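Local coordinates for protein methyltransferase (PDB 3C3P) that probably transfers a methyl group from S-adenosyl-L-methionine to an oxygen of its substrate, as in class I O-methyltransferases, at residues 160-165 and 194-199. Numbering follows the deposited sequence. Where two conformers were deposited one is given.
Sequences NALRRG and TTIVPV. With EDO (1,2-ethanediol), chain K.
Leu-162 reaches across to Ile-196 and Pro-198 through its branched end, in a small, wholly apolar contact that buries 142 Å². CG2 of Ile-196 lies against the fork of the leucine, 4.0 Å from Leu-162 CD1 and equally near its CG, and the two side chains meet at a slant. A chi1 of -60° sets this CG2 anti to the backbone N of Ile-196, turning the methyl to the leucine. Leu-162 CD1 also touches the pyrrolidine ring, 4.2 Å from Pro-198 CB, and so spans the strand end and the inverse gamma turn centred on Pro-198. That turn is closed by a weak hydrogen bond from Val-199 N to Val-197 O at 2.8 Å. On the loop, a 1,2-ethanediol, probably from the crystallisation liquor, donates from its O2 to Asn-160 O at 3.0 Å. Backbone hydrogen bonds tie Leu-162 to Asn-201 and Leu-179. Strand 203-208 lies between strands 154-159 and 192-197, and its Leu-204 packs on Ala-161 and Ile-196. Asn-183 of helix 181-186 touches both Leu-162 and Ile-196, while Tyr-13, Leu-17 and Pro-198 of the second subunit pack on Leu-162, Ile-196 and Pro-198, respectively, placing 192-197, the outermost strand of the seven-stranded class I methyltransferase sheet, at the dimer interface.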
loop_
_atom_site.group_PDB
_atom_site.type_symbol
_atom_site.label_atom_id
_atom_site.label_comp_id
_atom_site.label_asym_id
_atom_site.label_seq_id
_atom_site.Cartn_x
_atom_site.Cartn_y
_atom_site.Cartn_z
ATOM N N ASN A 160 7.272 -11.894 -3.742
ATOM C CA ASN A 160 8.074 -12.525 -4.826
ATOM C C ASN A 160 7.235 -12.666 -6.087
ATOM O O ASN A 160 7.307 -13.651 -6.822
ATOM C CB ASN A 160 8.643 -13.871 -4.385
ATOM C CG ASN A 160 9.509 -13.742 -3.165
ATOM O OD1 ASN A 160 10.203 -12.747 -3.001
ATOM N ND2 ASN A 160 9.460 -14.737 -2.288
ATOM N N ALA A 161 6.434 -11.637 -6.316
ATOM C CA ALA A 161 5.517 -11.543 -7.469
ATOM C C ALA A 161 6.152 -11.217 -8.845
ATOM O O ALA A 161 5.572 -11.558 -9.872
ATOM C CB ALA A 161 4.406 -10.564 -7.182
ATOM N N LEU A 162 7.320 -10.564 -8.852
ATOM C CA LEU A 162 8.016 -10.176 -10.095
ATOM C C LEU A 162 9.288 -10.961 -10.312
ATOM O O LEU A 162 9.724 -11.157 -11.440
ATOM C CB LEU A 162 8.291 -8.661 -10.153
ATOM C CG LEU A 162 7.016 -7.825 -10.264
ATOM C CD1 LEU A 162 7.343 -6.356 -10.184
ATOM C CD2 LEU A 162 6.217 -8.186 -11.563
ATOM N N ARG A 163 9.892 -11.397 -9.233
ATOM C CA ARG A 163 11.101 -12.210 -9.323
ATOM C C ARG A 163 11.215 -13.077 -8.090
ATOM O O ARG A 163 10.649 -12.778 -7.035
ATOM C CB ARG A 163 12.346 -11.361 -9.489
ATOM C CG ARG A 163 12.682 -10.597 -8.262
ATOM C CD ARG A 163 13.845 -9.707 -8.501
ATOM N NE ARG A 163 14.164 -8.947 -7.295
ATOM C CZ ARG A 163 15.063 -7.976 -7.249
ATOM N NH1 ARG A 163 15.731 -7.638 -8.331
ATOM N NH2 ARG A 163 15.294 -7.334 -6.122
ATOM N N ARG A 164 11.931 -14.175 -8.271
ATOM C CA ARG A 164 12.129 -15.167 -7.215
ATOM C C ARG A 164 12.933 -14.651 -6.057
ATOM O O ARG A 164 13.842 -13.830 -6.206
ATOM C CB ARG A 164 12.719 -16.464 -7.794
ATOM C CG ARG A 164 12.940 -17.578 -6.782
ATOM C CD ARG A 164 13.017 -18.915 -7.528
ATOM N NE ARG A 164 11.754 -19.105 -8.252
ATOM C CZ ARG A 164 10.724 -19.837 -7.828
ATOM N NH1 ARG A 164 10.809 -20.549 -6.708
ATOM N NH2 ARG A 164 9.621 -19.905 -8.567
ATOM N N GLY A 165 12.553 -15.161 -4.894
ATOM C CA GLY A 165 13.172 -14.815 -3.623
ATOM C C GLY A 165 14.526 -15.474 -3.441
ATOM O O GLY A 165 14.788 -16.521 -4.035
ATOM N N THR A 194 -6.787 -5.461 -7.903
ATOM C CA THR A 194 -5.362 -5.759 -7.740
ATOM C C THR A 194 -4.364 -4.766 -8.325
ATOM O O THR A 194 -4.630 -4.049 -9.264
ATOM C CB THR A 194 -5.056 -7.173 -8.435
ATOM O OG1 THR A 194 -5.924 -8.208 -7.928
ATOM C CG2 THR A 194 -3.618 -7.624 -8.219
ATOM N N THR A 195 -3.203 -4.733 -7.703
ATOM C CA THR A 195 -2.109 -3.933 -8.209
ATOM C C THR A 195 -0.823 -4.574 -7.714
ATOM O O THR A 195 -0.817 -5.285 -6.710
ATOM C CB THR A 195 -2.187 -2.461 -7.800
ATOM O OG1 THR A 195 -1.362 -1.692 -8.703
ATOM C CG2 THR A 195 -1.765 -2.247 -6.289
ATOM N N ILE A 196 0.258 -4.325 -8.437
ATOM C CA ILE A 196 1.570 -4.836 -8.082
ATOM C C ILE A 196 2.495 -3.647 -7.820
ATOM O O ILE A 196 2.657 -2.783 -8.669
ATOM C CB ILE A 196 2.202 -5.744 -9.178
ATOM C CG1 ILE A 196 1.337 -6.958 -9.473
ATOM C CG2 ILE A 196 3.635 -6.227 -8.787
ATOM C CD1 ILE A 196 1.736 -7.721 -10.764
ATOM N N VAL A 197 3.027 -3.601 -6.612
ATOM C CA VAL A 197 3.956 -2.530 -6.279
ATOM C C VAL A 197 5.373 -3.115 -6.444
ATOM O O VAL A 197 5.738 -4.187 -5.951
ATOM C CB VAL A 197 3.690 -1.830 -4.925
ATOM C CG1 VAL A 197 2.282 -1.165 -4.943
ATOM C CG2 VAL A 197 3.853 -2.780 -3.755
ATOM N N PRO A 198 6.183 -2.404 -7.188
ATOM C CA PRO A 198 7.481 -3.015 -7.397
ATOM C C PRO A 198 8.551 -2.777 -6.328
ATOM O O PRO A 198 9.644 -2.289 -6.645
ATOM C CB PRO A 198 7.899 -2.446 -8.750
ATOM C CG PRO A 198 7.262 -1.205 -8.832
ATOM C CD PRO A 198 5.959 -1.270 -8.089
ATOM N N VAL A 199 8.175 -3.098 -5.091
ATOM C CA VAL A 199 9.085 -3.011 -3.926
ATOM C C VAL A 199 9.711 -4.393 -3.763
ATOM O O VAL A 199 9.061 -5.404 -3.906
ATOM C CB VAL A 199 8.393 -2.583 -2.602
ATOM C CG1 VAL A 199 7.334 -3.568 -2.175
ATOM C CG2 VAL A 199 9.427 -2.443 -1.486
HETATM C C1 EDO K . 8.447 -16.342 -8.895
HETATM O O1 EDO K . 8.005 -15.957 -7.585
HETATM C C2 EDO K . 8.533 -15.171 -9.879
HETATM O O2 EDO K . 7.409 -14.306 -9.705
#